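Local coordinates for leucyl-trna synthetase (Plasmodium falciparum, PDB 5FOD), which probably hydrolyses wrongly charged tRNA(Leu), being the editing domain of an enzyme that as a whole joins leucine to its tRNA, at residues 31-36 and 61-66; 117-122 and 181-186; 121-126 and 333-338. The protein carries 1 engineered substitution. All coordinates share one frame; numbering follows the deposited sequence.

Contact 1: 31-36 and 61-66; sequences SSQSVL and TFFTDF
Ser32, in the last turn of helix 18-35, lays its CB over one face of the Phe62 ring, a CH-pi contact in which the C-terminal end of a helix in the editing domain is covered by the returning loop 61-66. Ser32 CB stands 3.9 Å from the centroid of the Phe62 ring, 30° off the ring normal. A small residue suits this place, because the ring can come close to the helix. Its hydroxyl, turned between backbone N and carbonyl carbon (chi1 85°), bonds back to the carbonyl of Ile29 and also meets the edge of the second aromatic ring, with OG 3.4 Å from CE2 of Phe63. The methylene chain of Gln33 reaches the same ring edge through CG, while its polar amide can stay at the surface. Elsewhere Phe62 takes a cation-pi contact from Lys185, and Phe63 meets Trp78 edge-to-face. One turn beyond Ser32, Val35 crosses Phe62 at about a right angle, its CG2 3.8 Å from Phe62 CE2. Leu36, where the chain leaves helical geometry, adds a second aliphatic contact to the ring: its CD1 lies at the edge of Phe62, in the ring plane, 3.9 Å from CD2.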
loop_
_atom_site.group_PDB
_atom_site.type_symbol
_atom_site.label_atom_id
_atom_site.label_comp_id
_atom_site.label_asym_id
_atom_site.label_seq_id
_atom_site.Cartn_x
_atom_site.Cartn_y
_atom_site.Cartn_z
ATOM N N SER A 31 -20.719 8.449 8.652
ATOM C CA SER A 31 -20.813 9.505 7.633
ATOM C C SER A 31 -21.634 9.010 6.449
ATOM O O SER A 31 -22.443 9.756 5.894
ATOM C CB SER A 31 -19.433 9.881 7.140
ATOM O OG SER A 31 -18.957 8.771 6.377
ATOM N N SER A 32 -21.453 7.759 6.054
ATOM C CA SER A 32 -22.124 7.250 4.847
ATOM C C SER A 32 -23.631 6.985 5.078
ATOM O O SER A 32 -24.447 7.237 4.181
ATOM C CB SER A 32 -21.407 6.037 4.264
ATOM O OG SER A 32 -21.792 4.841 4.880
ATOM N N GLN A 33 -23.973 6.507 6.276
ATOM C CA GLN A 33 -25.355 6.477 6.770
ATOM C C GLN A 33 -25.970 7.871 6.830
ATOM O O GLN A 33 -27.167 8.035 6.553
ATOM C CB GLN A 33 -25.439 5.786 8.142
ATOM C CG GLN A 33 -25.163 4.290 8.094
ATOM C CD GLN A 33 -25.181 3.646 9.483
ATOM O OE1 GLN A 33 -24.594 4.168 10.446
ATOM N NE2 GLN A 33 -25.849 2.510 9.596
ATOM N N SER A 34 -25.175 8.880 7.158
ATOM C CA SER A 34 -25.696 10.252 7.183
ATOM C C SER A 34 -25.947 10.766 5.748
ATOM O O SER A 34 -27.076 11.189 5.422
ATOM C CB SER A 34 -24.783 11.200 7.975
ATOM O OG SER A 34 -25.277 12.542 7.962
ATOM N N VAL A 35 -24.924 10.716 4.892
ATOM C CA VAL A 35 -25.091 11.192 3.497
ATOM C C VAL A 35 -26.250 10.484 2.750
ATOM O O VAL A 35 -26.988 11.158 2.035
ATOM C CB VAL A 35 -23.784 11.187 2.630
ATOM C CG1 VAL A 35 -22.668 12.005 3.280
ATOM C CG2 VAL A 35 -23.317 9.782 2.314
ATOM N N LEU A 36 -26.431 9.168 2.947
ATOM C CA LEU A 36 -27.497 8.372 2.270
ATOM C C LEU A 36 -28.813 8.293 3.052
ATOM O O LEU A 36 -29.649 7.418 2.787
ATOM C CB LEU A 36 -27.027 6.929 1.979
ATOM C CG LEU A 36 -25.723 6.736 1.169
ATOM C CD1 LEU A 36 -25.334 5.254 1.093
ATOM C CD2 LEU A 36 -25.882 7.317 -0.220
ATOM N N THR A 61 -23.209 2.966 -2.414
ATOM C CA THR A 61 -22.019 2.184 -2.776
ATOM C C THR A 61 -20.910 2.113 -1.693
ATOM O O THR A 61 -19.802 1.605 -1.981
ATOM C CB THR A 61 -21.418 2.760 -4.082
ATOM O OG1 THR A 61 -21.134 4.154 -3.897
ATOM C CG2 THR A 61 -22.391 2.610 -5.251
ATOM N N PHE A 62 -21.192 2.582 -0.466
ATOM C CA PHE A 62 -20.137 2.741 0.552
ATOM C C PHE A 62 -19.771 1.435 1.246
ATOM O O PHE A 62 -18.589 1.150 1.473
ATOM C CB PHE A 62 -20.504 3.810 1.572
ATOM C CG PHE A 62 -20.392 5.225 1.044
ATOM C CD1 PHE A 62 -19.142 5.862 0.947
ATOM C CD2 PHE A 62 -21.542 5.942 0.686
ATOM C CE1 PHE A 62 -19.055 7.158 0.469
ATOM C CE2 PHE A 62 -21.459 7.248 0.229
ATOM C CZ PHE A 62 -20.211 7.850 0.101
ATOM N N PHE A 63 -20.786 0.641 1.549
ATOM C CA PHE A 63 -20.600 -0.714 2.048
ATOM C C PHE A 63 -21.737 -1.626 1.602
ATOM O O PHE A 63 -22.881 -1.174 1.467
ATOM C CB PHE A 63 -20.468 -0.679 3.592
ATOM C CG PHE A 63 -21.678 -0.151 4.324
ATOM C CD1 PHE A 63 -22.720 -0.999 4.674
ATOM C CD2 PHE A 63 -21.751 1.183 4.728
ATOM C CE1 PHE A 63 -23.829 -0.535 5.377
ATOM C CE2 PHE A 63 -22.843 1.662 5.439
ATOM C CZ PHE A 63 -23.896 0.795 5.769
ATOM N N THR A 64 -21.430 -2.900 1.378
ATOM C CA THR A 64 -22.445 -3.885 1.003
ATOM C C THR A 64 -23.523 -3.970 2.102
ATOM O O THR A 64 -23.219 -4.145 3.261
ATOM C CB THR A 64 -21.836 -5.249 0.802
ATOM O OG1 THR A 64 -20.780 -5.178 -0.158
ATOM C CG2 THR A 64 -22.914 -6.282 0.355
ATOM N N ASP A 65 -24.797 -3.800 1.730
ATOM C CA ASP A 65 -25.871 -3.766 2.710
ATOM C C ASP A 65 -26.129 -5.122 3.349
ATOM O O ASP A 65 -25.957 -6.150 2.720
ATOM C CB ASP A 65 -27.174 -3.222 2.114
ATOM C CG ASP A 65 -27.284 -1.723 2.256
ATOM O OD1 ASP A 65 -27.264 -1.231 3.414
ATOM O OD2 ASP A 65 -27.365 -1.034 1.218
ATOM N N PHE A 66 -26.579 -5.071 4.591
ATOM C CA PHE A 66 -26.839 -6.227 5.392
ATOM C C PHE A 66 -28.335 -6.511 5.291
ATOM O O PHE A 66 -29.128 -5.599 5.531
ATOM C CB PHE A 66 -26.430 -5.963 6.844
ATOM C CG PHE A 66 -24.932 -5.934 7.057
ATOM C CD1 PHE A 66 -24.210 -7.115 7.163
ATOM C CD2 PHE A 66 -24.252 -4.724 7.116
ATOM C CE1 PHE A 66 -22.844 -7.091 7.370
ATOM C CE2 PHE A 66 -22.883 -4.693 7.303
ATOM C CZ PHE A 66 -22.171 -5.873 7.428
#

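Contact 2: 117-122 and 181-186; sequences LTLGFD and FILNKI
The hydroxyl of Thr118 gives a short hydrogen bond to the main chain of the neighbouring segment, OG1 to Phe181 O at 2.6 Å, where strands 114-120 and 182-187 run antiparallel in the large mixed sheet of the editing domain. The bond continues nearly in line with the carbonyl, with a C=O...O angle of 156°. With chi1 at -171° the hydroxyl swings opposite the backbone N, toward Phe181; threonine suits the place because its hydroxyl adds a side-chain donor for the carbonyl of Phe181, beside two backbone bonds. Those two grip Leu117: its N donates to Asn184 O at 3.0 Å, and its O accepts from Leu183 N at 2.8 Å. The chain turns a corner at Leu183, and the side chains of both leucines pack beside these bonds, with Leu117 CB 4.1 Å from Leu183 CB. Farther out, Leu117 uses its two methyls separately, CD2 lying alongside Asn184 CB and CD1 meeting Ile186 CD1. Branched aliphatic residues fill this buried layer, over which Phe21 of helix 18-35 also packs. Asn184, the polar member, has its OD1 bonded by the backbone N of Lys185, and its ND2 makes a weak bond to Phe25 O of that helix. Two residues beyond Leu117, Leu119 crosses Leu183 at about a right angle and runs beside Phe181, whose ring also touches Ile143 of helix 140-146. Two leucines touch the Phe181 ring: Leu119 CD1 comes obliquely to within 4.0 Å of its CE2, and Leu183 CD2 sits over one face, offset toward the rim, 3.7 Å above the ring plane.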
loop_
_atom_site.group_PDB
_atom_site.type_symbol
_atom_site.label_atom_id
_atom_site.label_comp_id
_atom_site.label_asym_id
_atom_site.label_seq_id
_atom_site.Cartn_x
_atom_site.Cartn_y
_atom_site.Cartn_z
ATOM N N LEU A 117 -12.388 -1.481 1.332
ATOM C CA LEU A 117 -12.050 -2.451 2.328
ATOM C C LEU A 117 -12.794 -3.707 2.031
ATOM O O LEU A 117 -14.046 -3.707 1.948
ATOM C CB LEU A 117 -12.414 -1.939 3.734
ATOM C CG LEU A 117 -11.412 -0.958 4.317
ATOM C CD1 LEU A 117 -11.275 0.321 3.482
ATOM C CD2 LEU A 117 -11.749 -0.616 5.754
ATOM N N THR A 118 -12.059 -4.806 1.941
ATOM C CA THR A 118 -12.711 -6.072 1.741
ATOM C C THR A 118 -11.981 -7.209 2.438
ATOM O O THR A 118 -10.819 -7.077 2.756
ATOM C CB THR A 118 -12.812 -6.387 0.242
ATOM O OG1 THR A 118 -13.643 -7.546 0.057
ATOM C CG2 THR A 118 -11.435 -6.563 -0.406
ATOM N N LEU A 119 -12.650 -8.331 2.625
ATOM C CA LEU A 119 -11.987 -9.527 3.228
ATOM C C LEU A 119 -11.271 -10.401 2.191
ATOM O O LEU A 119 -11.729 -10.605 1.061
ATOM C CB LEU A 119 -12.995 -10.359 4.021
ATOM C CG LEU A 119 -13.491 -9.733 5.335
ATOM C CD1 LEU A 119 -14.837 -10.322 5.781
ATOM C CD2 LEU A 119 -12.462 -9.838 6.457
ATOM N N GLY A 120 -10.156 -10.971 2.587
ATOM C CA GLY A 120 -9.383 -11.814 1.675
ATOM C C GLY A 120 -8.541 -12.827 2.431
ATOM O O GLY A 120 -8.489 -12.856 3.681
ATOM N N PHE A 121 -7.882 -13.639 1.642
ATOM C CA PHE A 121 -7.088 -14.782 2.073
ATOM C C PHE A 121 -5.648 -14.374 2.178
ATOM O O PHE A 121 -5.183 -13.449 1.502
ATOM C CB PHE A 121 -7.169 -15.896 1.027
ATOM C CG PHE A 121 -8.573 -16.324 0.723
ATOM C CD1 PHE A 121 -9.346 -16.925 1.716
ATOM C CD2 PHE A 121 -9.130 -16.104 -0.527
ATOM C CE1 PHE A 121 -10.645 -17.305 1.454
ATOM C CE2 PHE A 121 -10.435 -16.492 -0.808
ATOM C CZ PHE A 121 -11.184 -17.102 0.186
ATOM N N ASP A 122 -4.953 -15.094 3.031
ATOM C CA ASP A 122 -3.550 -14.897 3.284
ATOM C C ASP A 122 -2.689 -15.507 2.205
ATOM O O ASP A 122 -1.578 -15.101 2.021
ATOM C CB ASP A 122 -3.214 -15.535 4.630
ATOM C CG ASP A 122 -1.939 -15.017 5.218
ATOM O OD1 ASP A 122 -1.850 -13.794 5.562
ATOM O OD2 ASP A 122 -1.022 -15.859 5.333
ATOM N N PHE A 181 -17.709 -8.349 -1.681
ATOM C CA PHE A 181 -18.169 -7.939 -0.379
ATOM C C PHE A 181 -17.337 -6.728 0.101
ATOM O O PHE A 181 -16.139 -6.853 0.412
ATOM C CB PHE A 181 -18.008 -9.118 0.595
ATOM C CG PHE A 181 -18.533 -8.881 1.965
ATOM C CD1 PHE A 181 -19.601 -8.035 2.201
ATOM C CD2 PHE A 181 -17.966 -9.560 3.040
ATOM C CE1 PHE A 181 -20.071 -7.824 3.473
ATOM C CE2 PHE A 181 -18.461 -9.374 4.327
ATOM C CZ PHE A 181 -19.518 -8.517 4.538
ATOM N N ILE A 182 -17.979 -5.564 0.130
ATOM C CA ILE A 182 -17.314 -4.356 0.519
ATOM C C ILE A 182 -17.701 -4.008 1.932
ATOM O O ILE A 182 -18.860 -3.756 2.215
ATOM C CB ILE A 182 -17.691 -3.172 -0.404
ATOM C CG1 ILE A 182 -17.279 -3.464 -1.836
ATOM C CG2 ILE A 182 -17.037 -1.905 0.086
ATOM C CD1 ILE A 182 -15.804 -3.796 -2.030
ATOM N N LEU A 183 -16.707 -3.925 2.798
ATOM C CA LEU A 183 -16.920 -3.495 4.207
ATOM C C LEU A 183 -17.085 -2.016 4.361
ATOM O O LEU A 183 -17.755 -1.534 5.290
ATOM C CB LEU A 183 -15.706 -3.910 5.067
ATOM C CG LEU A 183 -15.379 -5.421 5.049
ATOM C CD1 LEU A 183 -14.347 -5.734 6.124
ATOM C CD2 LEU A 183 -16.623 -6.251 5.261
ATOM N N ASN A 184 -16.363 -1.280 3.530
ATOM C CA ASN A 184 -16.338 0.161 3.586
ATOM C C ASN A 184 -15.630 0.681 2.329
ATOM O O ASN A 184 -15.009 -0.092 1.559
ATOM C CB ASN A 184 -15.605 0.666 4.847
ATOM C CG ASN A 184 -16.296 1.831 5.559
ATOM O OD1 ASN A 184 -16.987 2.615 4.972
ATOM N ND2 ASN A 184 -16.081 1.924 6.879
ATOM N N LYS A 185 -15.793 1.998 2.149
ATOM C CA LYS A 185 -15.221 2.757 1.059
ATOM C C LYS A 185 -14.809 4.070 1.629
ATOM O O LYS A 185 -15.657 4.825 2.049
ATOM C CB LYS A 185 -16.241 2.935 -0.055
ATOM C CG LYS A 185 -15.694 3.680 -1.258
ATOM C CD LYS A 185 -16.777 3.874 -2.333
ATOM C CE LYS A 185 -17.708 5.027 -2.018
ATOM N NZ LYS A 185 -18.307 5.599 -3.271
ATOM N N ILE A 186 -13.501 4.350 1.688
ATOM C CA ILE A 186 -12.993 5.488 2.471
ATOM C C ILE A 186 -12.009 6.316 1.626
ATOM O O ILE A 186 -11.138 5.756 0.970
ATOM C CB ILE A 186 -12.327 5.012 3.790
ATOM C CG1 ILE A 186 -13.305 4.103 4.565
ATOM C CG2 ILE A 186 -11.919 6.183 4.635
ATOM C CD1 ILE A 186 -12.764 3.470 5.808
#

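Contact 3: 121-126 and 333-338; sequences FDKQNL and RNLDGF
A Schellman motif closes helix 320-333, and two residues that follow, Leu335 at the helix end and Phe338 in strand 337-341, meet the loop after strand 114-120. This joins the C-terminal end of the chain, where strand 337-341 enters the mixed sheet of the editing domain, to a loop some two hundred residues earlier. Leu335 takes the positive phi of the motif (58°), a shape more usual for glycine, and points its isobutyl group at the loop. One methyl, CD1, lies 3.5 Å from Asp122 OD2, the two side chains crossing at about a right angle. The other carboxylate oxygen, OD1, makes a salt bridge with Lys12 and a hydrogen bond with Asn149; Lys12 also bonds to Leu335 O, so one ammonium group ties both segments together. Lys123 adds its aliphatic part, CD standing 4.1 Å from Leu335 CD2, a use of the lysine chain suited to an exposed border. Phe338 is the large buried partner. Two main-chain oxygens approach its outer ring atoms obliquely, CE1 being 3.5 Å from Asp122 O and CZ 3.6 Å from Phe121 O. Gln124 slides past the ring in the opposite direction, its amide plane 77° from that of the ring. Glutamine fits here because its methylenes pack on the phenyl group while NE2 bonds to Gln164 O and OE1 weakly accepts from Leu339 N. That oxygen lies near the ring plane at its edge, 3.7 Å from Phe338 CB.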
loop_
_atom_site.group_PDB
_atom_site.type_symbol
_atom_site.label_atom_id
_atom_site.label_comp_id
_atom_site.label_asym_id
_atom_site.label_seq_id
_atom_site.Cartn_x
_atom_site.Cartn_y
_atom_site.Cartn_z
ATOM N N PHE A 121 -7.882 -13.639 1.642
ATOM C CA PHE A 121 -7.088 -14.782 2.073
ATOM C C PHE A 121 -5.648 -14.374 2.178
ATOM O O PHE A 121 -5.183 -13.449 1.502
ATOM C CB PHE A 121 -7.169 -15.896 1.027
ATOM C CG PHE A 121 -8.573 -16.324 0.723
ATOM C CD1 PHE A 121 -9.346 -16.925 1.716
ATOM C CD2 PHE A 121 -9.130 -16.104 -0.527
ATOM C CE1 PHE A 121 -10.645 -17.305 1.454
ATOM C CE2 PHE A 121 -10.435 -16.492 -0.808
ATOM C CZ PHE A 121 -11.184 -17.102 0.186
ATOM N N ASP A 122 -4.953 -15.094 3.031
ATOM C CA ASP A 122 -3.550 -14.897 3.284
ATOM C C ASP A 122 -2.689 -15.507 2.205
ATOM O O ASP A 122 -1.578 -15.101 2.021
ATOM C CB ASP A 122 -3.214 -15.535 4.630
ATOM C CG ASP A 122 -1.939 -15.017 5.218
ATOM O OD1 ASP A 122 -1.850 -13.794 5.562
ATOM O OD2 ASP A 122 -1.022 -15.859 5.333
ATOM N N LYS A 123 -3.242 -16.477 1.491
ATOM C CA LYS A 123 -2.553 -17.258 0.491
ATOM C C LYS A 123 -3.466 -17.287 -0.723
ATOM O O LYS A 123 -4.663 -17.486 -0.561
ATOM C CB LYS A 123 -2.366 -18.661 1.073
ATOM C CG LYS A 123 -1.226 -19.465 0.515
ATOM C CD LYS A 123 -0.650 -20.427 1.546
ATOM C CE LYS A 123 -1.715 -21.325 2.127
ATOM N NZ LYS A 123 -1.079 -22.366 2.947
ATOM N N GLN A 124 -2.912 -17.008 -1.906
ATOM C CA GLN A 124 -3.634 -17.005 -3.182
ATOM C C GLN A 124 -3.640 -18.344 -3.933
ATOM O O GLN A 124 -3.066 -19.324 -3.453
ATOM C CB GLN A 124 -3.076 -15.888 -4.093
ATOM C CG GLN A 124 -1.712 -16.158 -4.724
ATOM C CD GLN A 124 -1.374 -15.192 -5.838
ATOM O OE1 GLN A 124 -0.374 -14.486 -5.760
ATOM N NE2 GLN A 124 -2.199 -15.160 -6.883
ATOM N N ASN A 125 -4.312 -18.360 -5.100
ATOM C CA ASN A 125 -4.426 -19.543 -6.025
ATOM C C ASN A 125 -3.104 -20.180 -6.424
ATOM O O ASN A 125 -2.941 -21.396 -6.306
ATOM C CB ASN A 125 -5.138 -19.152 -7.336
ATOM C CG ASN A 125 -6.624 -18.937 -7.163
ATOM O OD1 ASN A 125 -7.181 -19.195 -6.095
ATOM N ND2 ASN A 125 -7.284 -18.452 -8.221
ATOM N N LEU A 126 -2.184 -19.336 -6.911
ATOM C CA LEU A 126 -0.823 -19.735 -7.325
ATOM C C LEU A 126 -0.138 -20.687 -6.341
ATOM O O LEU A 126 0.417 -21.713 -6.752
ATOM C CB LEU A 126 0.064 -18.496 -7.520
ATOM C CG LEU A 126 0.091 -17.854 -8.908
ATOM C CD1 LEU A 126 -1.299 -17.553 -9.467
ATOM C CD2 LEU A 126 0.930 -16.589 -8.819
ATOM N N ARG A 333 6.848 -16.687 -0.917
ATOM C CA ARG A 333 7.042 -17.888 -0.103
ATOM C C ARG A 333 6.797 -17.637 1.386
ATOM O O ARG A 333 6.157 -18.441 2.072
ATOM C CB ARG A 333 8.469 -18.409 -0.355
ATOM C CG ARG A 333 8.704 -19.850 0.032
ATOM C CD ARG A 333 10.147 -20.246 -0.231
ATOM N NE ARG A 333 11.028 -19.527 0.698
ATOM C CZ ARG A 333 11.929 -18.582 0.393
ATOM N NH1 ARG A 333 12.169 -18.198 -0.874
ATOM N NH2 ARG A 333 12.630 -18.017 1.391
ATOM N N ASN A 334 7.303 -16.507 1.889
ATOM C CA ASN A 334 7.088 -16.072 3.293
ATOM C C ASN A 334 5.711 -15.508 3.616
ATOM O O ASN A 334 5.491 -15.036 4.717
ATOM C CB ASN A 334 8.165 -15.072 3.711
ATOM C CG ASN A 334 9.572 -15.689 3.694
ATOM O OD1 ASN A 334 9.758 -16.828 4.082
ATOM N ND2 ASN A 334 10.543 -14.943 3.215
ATOM N N LEU A 335 4.800 -15.544 2.663
ATOM C CA LEU A 335 3.437 -15.027 2.809
ATOM C C LEU A 335 3.401 -13.565 3.176
ATOM O O LEU A 335 2.472 -13.111 3.815
ATOM C CB LEU A 335 2.611 -15.901 3.779
ATOM C CG LEU A 335 2.547 -17.401 3.413
ATOM C CD1 LEU A 335 1.451 -18.103 4.215
ATOM C CD2 LEU A 335 2.311 -17.644 1.951
ATOM N N ASP A 336 4.407 -12.838 2.723
ATOM C CA ASP A 336 4.494 -11.376 2.919
ATOM C C ASP A 336 3.908 -10.571 1.737
ATOM O O ASP A 336 3.829 -9.344 1.798
ATOM C CB ASP A 336 5.946 -10.977 3.174
ATOM C CG ASP A 336 6.458 -11.469 4.514
ATOM O OD1 ASP A 336 5.789 -11.214 5.545
ATOM O OD2 ASP A 336 7.528 -12.102 4.543
ATOM N N GLY A 337 3.456 -11.264 0.691
ATOM C CA GLY A 337 2.941 -10.640 -0.497
ATOM C C GLY A 337 2.390 -11.594 -1.523
ATOM O O GLY A 337 2.217 -12.780 -1.272
ATOM N N PHE A 338 2.065 -11.029 -2.683
ATOM C CA PHE A 338 1.415 -11.703 -3.753
ATOM C C PHE A 338 1.996 -11.209 -5.040
ATOM O O PHE A 338 2.571 -10.116 -5.105
ATOM C CB PHE A 338 -0.069 -11.343 -3.771
ATOM C CG PHE A 338 -0.811 -11.693 -2.516
ATOM C CD1 PHE A 338 -1.040 -13.023 -2.203
ATOM C CD2 PHE A 338 -1.330 -10.712 -1.689
ATOM C CE1 PHE A 338 -1.716 -13.373 -1.056
ATOM C CE2 PHE A 338 -2.021 -11.052 -0.536
ATOM C CZ PHE A 338 -2.218 -12.394 -0.222
#

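Overall arrangement
Contact 2 is the core of the three, with backbone and hydroxyl bonds reinforced by aliphatic packing; contact 1 is a surface contact and contact 3 is partly buried, and neither has a hydrogen bond between its own segments. Contacts 1 and 2 touch directly: Thr64 N lies 2.8 Å from Ile182 O, a probable hydrogen bond that attaches the loop to the strand region, and Lys185 reaches Thr61. The segments of contacts 2 and 3 overlap at Phe121 and Asp122, their centres about 17 Å apart; strand residues 117-119 make contact 2, and the loop that follows makes contact 3. Contacts 1 and 3, about 15 Å apart at their nearest atoms, are linked through contact 2.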